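Local coordinates for pks18 (Mycobacterium tuberculosis, PDB 1TED), which probably extends medium- and long-chain aliphatic acyl-CoA starters with malonyl-CoA to build tri- and tetraketide alpha-pyrones, at residues V248-F253 against N300-S305; E295-N300 against T371-A376; S305-W310 against G385-I390. One frame throughout, in Å; residues are numbered along the deposited sequence.

Overall arrangement
The three contacts form one cluster in the C-terminal half of this thiolase-fold enzyme, where helix 281-299 and the loop that follows it lie against the sheet. Interactions 1 and 2 have centres about 4 Å apart and share N300; interaction 3 has its centre about 6 Å from each of the others and shares S305 with interaction 1. Three neighbouring strands, 247-256, 382-390 and 370-378, connect them through backbone bonds: S251 O lies 2.6 Å from L387 N, and G372 O is 2.6 Å from F388 N. The cluster sits away from C175, the probable nucleophile, although strand 370-378 runs on to A376, whose side chain touches A176.

Interaction 1 of 3, residues V248-F253 against N300-S305; sequences VVRSSF and NGLQIS
R250 and S251 meet L302 and N300 in a small surface contact between a sheet strand and the loop that leaves helix 281-299, in the C-terminal half of a thiolase fold. Both sides carry a recognisable motif. On strand 247-256, R250 and S251 together face L387 of the neighbouring strand, a classic beta bulge, and both side chains set out toward the loop. The helix ends in a Schellman motif with G301 as the C-prime residue at a phi of 61°; L302 N reaches back to L297 O, and the chain then turns into the loop.

The CA atoms of S251 and N300 are 8.2 Å apart, and the side chain of N300 bridges the gap to lie against the CB side of S251. No hydrogen bond crosses between the two segments. The arginine runs out along its chain and bends at chi3 (54°), which carries the guanidinium over to the leucine. Its stronger partner lies on the next strand, where NH1 forms a salt bridge with D389. With the group held there, CD1 of L302 lies obliquely to the guanidinium plane, 4.3 Å from NH2 of R250.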
loop_
_atom_site.group_PDB
_atom_site.type_symbol
_atom_site.label_atom_id
_atom_site.label_comp_id
_atom_site.label_asym_id
_atom_site.label_seq_id
_atom_site.Cartn_x
_atom_site.Cartn_y
_atom_site.Cartn_z
ATOM N N VAL A 248 22.728 10.050 -1.611
ATOM C CA VAL A 248 21.955 10.626 -2.710
ATOM C C VAL A 248 21.245 9.536 -3.529
ATOM O O VAL A 248 21.878 8.577 -3.987
ATOM C CB VAL A 248 22.866 11.447 -3.673
ATOM C CG1 VAL A 248 22.028 12.074 -4.787
ATOM C CG2 VAL A 248 23.602 12.526 -2.908
ATOM N N VAL A 249 19.933 9.670 -3.695
ATOM C CA VAL A 249 19.179 8.707 -4.491
ATOM C C VAL A 249 19.176 9.260 -5.916
ATOM O O VAL A 249 18.325 10.065 -6.298
ATOM C CB VAL A 249 17.726 8.526 -3.963
ATOM C CG1 VAL A 249 16.996 7.482 -4.790
ATOM C CG2 VAL A 249 17.755 8.078 -2.504
ATOM N N ARG A 250 20.158 8.815 -6.687
ATOM C CA ARG A 250 20.356 9.254 -8.058
ATOM C C ARG A 250 19.335 8.773 -9.080
ATOM O O ARG A 250 18.896 9.556 -9.928
ATOM C CB ARG A 250 21.761 8.849 -8.504
ATOM C CG ARG A 250 22.859 9.375 -7.573
ATOM C CD ARG A 250 24.229 8.837 -7.947
ATOM N NE ARG A 250 24.539 9.097 -9.347
ATOM C CZ ARG A 250 25.701 8.814 -9.923
ATOM N NH1 ARG A 250 26.684 8.257 -9.219
ATOM N NH2 ARG A 250 25.879 9.093 -11.207
ATOM N N SER A 251 18.958 7.499 -9.011
ATOM C CA SER A 251 18.006 6.954 -9.972
ATOM C C SER A 251 17.379 5.658 -9.471
ATOM O O SER A 251 18.050 4.846 -8.836
ATOM C CB SER A 251 18.722 6.707 -11.310
ATOM O OG SER A 251 17.816 6.341 -12.336
ATOM N N SER A 252 16.092 5.463 -9.742
ATOM C CA SER A 252 15.420 4.241 -9.310
ATOM C C SER A 252 14.891 3.487 -10.531
ATOM O O SER A 252 14.718 4.071 -11.598
ATOM C CB SER A 252 14.293 4.565 -8.323
ATOM O OG SER A 252 13.264 5.315 -8.933
ATOM N N PHE A 253 14.644 2.191 -10.383
ATOM C CA PHE A 253 14.175 1.376 -11.506
ATOM C C PHE A 253 13.340 0.179 -11.060
ATOM O O PHE A 253 13.491 -0.318 -9.947
ATOM C CB PHE A 253 15.382 0.882 -12.319
ATOM C CG PHE A 253 16.342 0.015 -11.527
ATOM C CD1 PHE A 253 16.123 -1.357 -11.397
ATOM C CD2 PHE A 253 17.441 0.581 -10.877
ATOM C CE1 PHE A 253 16.983 -2.151 -10.633
ATOM C CE2 PHE A 253 18.306 -0.204 -10.108
ATOM C CZ PHE A 253 18.078 -1.572 -9.986
ATOM N N ASN A 300 22.789 6.154 -16.854
ATOM C CA ASN A 300 23.549 7.082 -16.033
ATOM C C ASN A 300 25.030 7.093 -16.374
ATOM O O ASN A 300 25.857 7.433 -15.533
ATOM C CB ASN A 300 23.360 6.751 -14.554
ATOM C CG ASN A 300 21.904 6.724 -14.153
ATOM O OD1 ASN A 300 21.176 5.793 -14.483
ATOM N ND2 ASN A 300 21.468 7.755 -13.453
ATOM N N GLY A 301 25.356 6.712 -17.609
ATOM C CA GLY A 301 26.736 6.716 -18.070
ATOM C C GLY A 301 27.693 5.815 -17.319
ATOM O O GLY A 301 28.878 6.136 -17.180
ATOM N N LEU A 302 27.188 4.672 -16.865
ATOM C CA LEU A 302 27.997 3.735 -16.104
ATOM C C LEU A 302 27.844 2.295 -16.573
ATOM O O LEU A 302 26.900 1.951 -17.291
ATOM C CB LEU A 302 27.615 3.821 -14.627
ATOM C CG LEU A 302 27.787 5.179 -13.944
ATOM C CD1 LEU A 302 26.929 5.241 -12.675
ATOM C CD2 LEU A 302 29.257 5.397 -13.625
ATOM N N GLN A 303 28.795 1.467 -16.152
ATOM C CA GLN A 303 28.821 0.037 -16.454
ATOM C C GLN A 303 28.904 -0.608 -15.082
ATOM O O GLN A 303 29.142 0.078 -14.094
ATOM C CB GLN A 303 30.087 -0.372 -17.199
ATOM C CG GLN A 303 30.511 0.466 -18.371
ATOM C CD GLN A 303 31.930 0.111 -18.772
ATOM O OE1 GLN A 303 32.288 -1.066 -18.809
ATOM N NE2 GLN A 303 32.745 1.119 -19.066
ATOM N N ILE A 304 28.758 -1.925 -15.037
ATOM C CA ILE A 304 28.825 -2.662 -13.782
ATOM C C ILE A 304 30.186 -2.548 -13.073
ATOM O O ILE A 304 30.246 -2.506 -11.845
ATOM C CB ILE A 304 28.468 -4.154 -14.017
ATOM C CG1 ILE A 304 27.023 -4.259 -14.521
ATOM C CG2 ILE A 304 28.628 -4.947 -12.737
ATOM C CD1 ILE A 304 26.551 -5.686 -14.797
ATOM N N SER A 305 31.268 -2.474 -13.843
ATOM C CA SER A 305 32.621 -2.371 -13.282
ATOM C C SER A 305 32.934 -1.046 -12.582
ATOM O O SER A 305 33.920 -0.947 -11.854
ATOM C CB SER A 305 33.662 -2.604 -14.382
ATOM O OG SER A 305 33.564 -1.616 -15.394
#

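Interaction 2 of 3, residues E295-N300 against T371-A376; sequences EMLWDN and TGVAFA
V373 presents its two methyls to M296 and L297, which come down on it from the last turn of helix 281-299. The methionine meets the valine tip to tip: CE of M296 is 4.0 Å from CG2 of V373 and equally near CG1, so it sits astride the fork of the valine. L297 arrives at a slant instead, its CD2 packing 3.7 Å from CG2 of V373. That one methyl of the valine is therefore shared by both helix residues.

M296 starts with CG anti to the backbone N (chi1 173°) and then bends twice, at chi2 and chi3, which swings CE round to the strand. L297 leaves the helix at an angle to the strand and reaches V373 only with the end of its side chain.

Further out, the helix is closing: D299 N bonds to E295 O at 3.1 Å, and N300 N to L297 O at 2.8 Å. On the sheet side, V373 is held by backbone bonding to A311 of strand 310-312, while G372 and A374 pair with F388 and M386 of strand 382-390. M296 also touches F253 and L387, and L297 touches I307, so the contact is enclosed within the helix-on-sheet layering of the thiolase fold.

All three touching residues are buried, and every contact among them is between apolar groups. Helix and strand are thus joined here by van der Waals packing and burial of methyl groups, with no hydrogen bond between the two segments to fix the fit.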
loop_
_atom_site.group_PDB
_atom_site.type_symbol
_atom_site.label_atom_id
_atom_site.label_comp_id
_atom_site.label_asym_id
_atom_site.label_seq_id
_atom_site.Cartn_x
_atom_site.Cartn_y
_atom_site.Cartn_z
ATOM N N GLU A 295 21.207 -1.889 -18.134
ATOM C CA GLU A 295 20.460 -0.875 -18.862
ATOM C C GLU A 295 20.348 0.415 -18.051
ATOM O O GLU A 295 20.538 1.508 -18.593
ATOM C CB GLU A 295 19.066 -1.394 -19.224
ATOM C CG GLU A 295 18.454 -0.665 -20.401
ATOM C CD GLU A 295 19.202 -0.924 -21.706
ATOM O OE1 GLU A 295 20.450 -0.880 -21.710
ATOM O OE2 GLU A 295 18.543 -1.164 -22.741
ATOM N N MET A 296 20.054 0.280 -16.755
ATOM C CA MET A 296 19.914 1.424 -15.848
ATOM C C MET A 296 21.223 2.187 -15.670
ATOM O O MET A 296 21.239 3.416 -15.685
ATOM C CB MET A 296 19.388 0.949 -14.480
ATOM C CG MET A 296 19.346 2.017 -13.381
ATOM S SD MET A 296 20.965 2.413 -12.693
ATOM C CE MET A 296 21.219 1.036 -11.587
ATOM N N LEU A 297 22.321 1.464 -15.485
ATOM C CA LEU A 297 23.615 2.112 -15.329
ATOM C C LEU A 297 23.957 2.866 -16.611
ATOM O O LEU A 297 24.493 3.977 -16.557
ATOM C CB LEU A 297 24.710 1.084 -15.023
ATOM C CG LEU A 297 24.667 0.448 -13.628
ATOM C CD1 LEU A 297 25.678 -0.680 -13.560
ATOM C CD2 LEU A 297 24.963 1.496 -12.557
ATOM N N TRP A 298 23.648 2.269 -17.764
ATOM C CA TRP A 298 23.930 2.927 -19.036
ATOM C C TRP A 298 23.200 4.268 -19.093
ATOM O O TRP A 298 23.749 5.251 -19.580
ATOM C CB TRP A 298 23.490 2.067 -20.221
ATOM C CG TRP A 298 23.931 2.647 -21.548
ATOM C CD1 TRP A 298 25.127 2.432 -22.184
ATOM C CD2 TRP A 298 23.206 3.577 -22.365
ATOM N NE1 TRP A 298 25.186 3.167 -23.339
ATOM C CE2 TRP A 298 24.022 3.880 -23.475
ATOM C CE3 TRP A 298 21.946 4.184 -22.264
ATOM C CZ2 TRP A 298 23.618 4.770 -24.486
ATOM C CZ3 TRP A 298 21.544 5.066 -23.266
ATOM C CH2 TRP A 298 22.379 5.349 -24.363
ATOM N N ASP A 299 21.964 4.309 -18.599
ATOM C CA ASP A 299 21.202 5.554 -18.593
ATOM C C ASP A 299 21.953 6.603 -17.782
ATOM O O ASP A 299 21.769 7.797 -17.983
ATOM C CB ASP A 299 19.812 5.365 -17.970
ATOM C CG ASP A 299 18.872 4.562 -18.848
ATOM O OD1 ASP A 299 18.906 4.745 -20.079
ATOM O OD2 ASP A 299 18.081 3.764 -18.302
ATOM N N ASN A 300 22.789 6.154 -16.854
ATOM C CA ASN A 300 23.549 7.082 -16.033
ATOM C C ASN A 300 25.030 7.093 -16.374
ATOM O O ASN A 300 25.857 7.433 -15.533
ATOM C CB ASN A 300 23.360 6.751 -14.554
ATOM C CG ASN A 300 21.904 6.724 -14.153
ATOM O OD1 ASN A 300 21.176 5.793 -14.483
ATOM N ND2 ASN A 300 21.468 7.755 -13.453
ATOM N N THR A 371 29.885 5.087 -5.236
ATOM C CA THR A 371 28.665 4.932 -6.018
ATOM C C THR A 371 28.164 3.506 -5.889
ATOM O O THR A 371 28.915 2.566 -6.102
ATOM C CB THR A 371 28.909 5.262 -7.505
ATOM O OG1 THR A 371 29.248 6.646 -7.626
ATOM C CG2 THR A 371 27.668 4.982 -8.343
ATOM N N GLY A 372 26.894 3.340 -5.555
ATOM C CA GLY A 372 26.383 1.997 -5.408
ATOM C C GLY A 372 25.026 1.746 -6.023
ATOM O O GLY A 372 24.290 2.671 -6.366
ATOM N N VAL A 373 24.716 0.466 -6.179
ATOM C CA VAL A 373 23.445 0.034 -6.719
ATOM C C VAL A 373 22.834 -0.915 -5.699
ATOM O O VAL A 373 23.510 -1.804 -5.168
ATOM C CB VAL A 373 23.596 -0.752 -8.041
ATOM C CG1 VAL A 373 22.225 -1.265 -8.476
ATOM C CG2 VAL A 373 24.241 0.131 -9.140
ATOM N N ALA A 374 21.559 -0.708 -5.408
ATOM C CA ALA A 374 20.861 -1.570 -4.479
ATOM C C ALA A 374 19.661 -2.131 -5.227
ATOM O O ALA A 374 19.096 -1.466 -6.101
ATOM C CB ALA A 374 20.405 -0.782 -3.265
ATOM N N PHE A 375 19.303 -3.372 -4.926
ATOM C CA PHE A 375 18.137 -3.968 -5.548
ATOM C C PHE A 375 17.639 -5.142 -4.743
ATOM O O PHE A 375 18.387 -5.747 -3.986
ATOM C CB PHE A 375 18.402 -4.381 -7.010
ATOM C CG PHE A 375 19.518 -5.375 -7.188
ATOM C CD1 PHE A 375 19.338 -6.710 -6.873
ATOM C CD2 PHE A 375 20.743 -4.969 -7.699
ATOM C CE1 PHE A 375 20.363 -7.627 -7.066
ATOM C CE2 PHE A 375 21.771 -5.880 -7.892
ATOM C CZ PHE A 375 21.580 -7.209 -7.575
ATOM N N ALA A 376 16.352 -5.427 -4.900
ATOM C CA ALA A 376 15.699 -6.524 -4.211
ATOM C C ALA A 376 14.651 -7.076 -5.164
ATOM O O ALA A 376 14.451 -6.533 -6.260
ATOM C CB ALA A 376 15.055 -6.029 -2.932
#

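Interaction 3 of 3, residues S305-W310 against G385-I390; sequences SDIDLW and GMLFDI
The ring of F388 meets L309 obliquely, CE1 lying 4.1 Å from the methyl CD1, and the two side chains cross at about a right angle. The other flat group, the indole of W310, has CG2 of I307 on one face, 3.5 Å above the plane and displaced toward the rim. F388 takes the crowded position between its backbone N and carbonyl carbon (chi1 67°), from which the ring rises to the leucine.

The same L309 methyl also touches I390, tighter than usual: CD1 to CD1 is 3.5 Å, again with the side chains crossing nearly at right angles. One methyl of L309 thus rests against F388 and I390, which lie to the same side of it. A second patch joins I307 and L387, their CD1 atoms 4.1 Å apart.

The loop 305-310 leads into strand 310-312, the outermost on that side within this chain, and strand 370-378 lies between that strand and 382-390, so these side chains reach past an intervening strand. T371 of that strand touches both I307 and L387.

D308 pairs with K367 and takes the T371 backbone N-H, whereas D389 pairs with R250; D308 OD2 and D389 OD1 remain 6.8 Å apart. With each carboxylate having its own partners, the two segments adhere through buried hydrocarbon alone, and any repulsion between the two acids is probably weak.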
loop_
_atom_site.group_PDB
_atom_site.type_symbol
_atom_site.label_atom_id
_atom_site.label_comp_id
_atom_site.label_asym_id
_atom_site.label_seq_id
_atom_site.Cartn_x
_atom_site.Cartn_y
_atom_site.Cartn_z
ATOM N N SER A 305 31.268 -2.474 -13.843
ATOM C CA SER A 305 32.621 -2.371 -13.282
ATOM C C SER A 305 32.934 -1.046 -12.582
ATOM O O SER A 305 33.920 -0.947 -11.854
ATOM C CB SER A 305 33.662 -2.604 -14.382
ATOM O OG SER A 305 33.564 -1.616 -15.394
ATOM N N ASP A 306 32.113 -0.026 -12.808
ATOM C CA ASP A 306 32.321 1.276 -12.175
ATOM C C ASP A 306 31.828 1.320 -10.733
ATOM O O ASP A 306 32.269 2.157 -9.947
ATOM C CB ASP A 306 31.561 2.377 -12.920
ATOM C CG ASP A 306 32.099 2.643 -14.295
ATOM O OD1 ASP A 306 33.336 2.751 -14.444
ATOM O OD2 ASP A 306 31.275 2.770 -15.224
ATOM N N ILE A 307 30.918 0.418 -10.389
ATOM C CA ILE A 307 30.299 0.416 -9.068
ATOM C C ILE A 307 31.067 -0.024 -7.815
ATOM O O ILE A 307 31.666 -1.091 -7.783
ATOM C CB ILE A 307 28.967 -0.398 -9.125
ATOM C CG1 ILE A 307 28.051 0.175 -10.218
ATOM C CG2 ILE A 307 28.283 -0.391 -7.772
ATOM C CD1 ILE A 307 27.742 1.681 -10.069
ATOM N N ASP A 308 31.036 0.824 -6.785
ATOM C CA ASP A 308 31.638 0.523 -5.476
ATOM C C ASP A 308 30.383 0.206 -4.663
ATOM O O ASP A 308 29.468 1.025 -4.623
ATOM C CB ASP A 308 32.251 1.756 -4.798
ATOM C CG ASP A 308 32.991 2.667 -5.748
ATOM O OD1 ASP A 308 34.103 2.295 -6.189
ATOM O OD2 ASP A 308 32.460 3.767 -6.035
ATOM N N LEU A 309 30.304 -0.942 -4.015
ATOM C CA LEU A 309 29.102 -1.244 -3.224
ATOM C C LEU A 309 27.929 -1.806 -4.012
ATOM O O LEU A 309 27.377 -1.166 -4.908
ATOM C CB LEU A 309 28.584 -0.004 -2.474
ATOM C CG LEU A 309 29.495 0.831 -1.569
ATOM C CD1 LEU A 309 28.722 2.024 -1.028
ATOM C CD2 LEU A 309 30.023 -0.029 -0.443
ATOM N N TRP A 310 27.549 -3.015 -3.647
ATOM C CA TRP A 310 26.419 -3.674 -4.246
ATOM C C TRP A 310 25.535 -4.084 -3.080
ATOM O O TRP A 310 25.825 -5.045 -2.370
ATOM C CB TRP A 310 26.869 -4.886 -5.059
ATOM C CG TRP A 310 27.514 -4.496 -6.366
ATOM C CD1 TRP A 310 28.851 -4.353 -6.618
ATOM C CD2 TRP A 310 26.840 -4.154 -7.586
ATOM N NE1 TRP A 310 29.048 -3.943 -7.914
ATOM C CE2 TRP A 310 27.830 -3.812 -8.529
ATOM C CE3 TRP A 310 25.493 -4.102 -7.970
ATOM C CZ2 TRP A 310 27.517 -3.423 -9.838
ATOM C CZ3 TRP A 310 25.181 -3.711 -9.275
ATOM C CH2 TRP A 310 26.193 -3.378 -10.190
ATOM N N GLY A 385 15.083 -1.479 -7.463
ATOM C CA GLY A 385 16.371 -0.983 -7.018
ATOM C C GLY A 385 16.630 0.493 -7.247
ATOM O O GLY A 385 15.732 1.248 -7.643
ATOM N N MET A 386 17.874 0.902 -6.997
ATOM C CA MET A 386 18.268 2.294 -7.158
ATOM C C MET A 386 19.772 2.448 -7.324
ATOM O O MET A 386 20.542 1.588 -6.895
ATOM C CB MET A 386 17.835 3.104 -5.925
ATOM C CG MET A 386 18.723 2.891 -4.688
ATOM S SD MET A 386 18.432 4.065 -3.316
ATOM C CE MET A 386 18.972 3.145 -1.918
ATOM N N LEU A 387 20.180 3.538 -7.968
ATOM C CA LEU A 387 21.589 3.880 -8.127
ATOM C C LEU A 387 21.765 4.939 -7.039
ATOM O O LEU A 387 20.895 5.792 -6.877
ATOM C CB LEU A 387 21.877 4.509 -9.502
ATOM C CG LEU A 387 23.289 5.115 -9.664
ATOM C CD1 LEU A 387 24.344 4.014 -9.602
ATOM C CD2 LEU A 387 23.406 5.849 -10.991
ATOM N N PHE A 388 22.861 4.893 -6.288
ATOM C CA PHE A 388 23.047 5.872 -5.229
ATOM C C PHE A 388 24.492 6.265 -4.966
ATOM O O PHE A 388 25.425 5.585 -5.394
ATOM C CB PHE A 388 22.404 5.351 -3.933
ATOM C CG PHE A 388 23.084 4.139 -3.357
ATOM C CD1 PHE A 388 24.205 4.272 -2.540
ATOM C CD2 PHE A 388 22.612 2.859 -3.643
ATOM C CE1 PHE A 388 24.850 3.143 -2.013
ATOM C CE2 PHE A 388 23.249 1.726 -3.122
ATOM C CZ PHE A 388 24.369 1.870 -2.306
ATOM N N ASP A 389 24.657 7.377 -4.259
ATOM C CA ASP A 389 25.965 7.910 -3.884
ATOM C C ASP A 389 26.054 8.121 -2.364
ATOM O O ASP A 389 25.148 8.691 -1.760
ATOM C CB ASP A 389 26.210 9.262 -4.569
ATOM C CG ASP A 389 26.880 9.128 -5.923
ATOM O OD1 ASP A 389 27.087 7.988 -6.395
ATOM O OD2 ASP A 389 27.202 10.177 -6.521
ATOM N N ILE A 390 27.129 7.638 -1.749
ATOM C CA ILE A 390 27.342 7.845 -0.321
ATOM C C ILE A 390 28.508 8.831 -0.207
ATOM O O ILE A 390 29.619 8.566 -0.685
ATOM C CB ILE A 390 27.728 6.546 0.432
ATOM C CG1 ILE A 390 26.590 5.522 0.372
ATOM C CG2 ILE A 390 28.019 6.872 1.904
ATOM C CD1 ILE A 390 26.950 4.187 1.018
#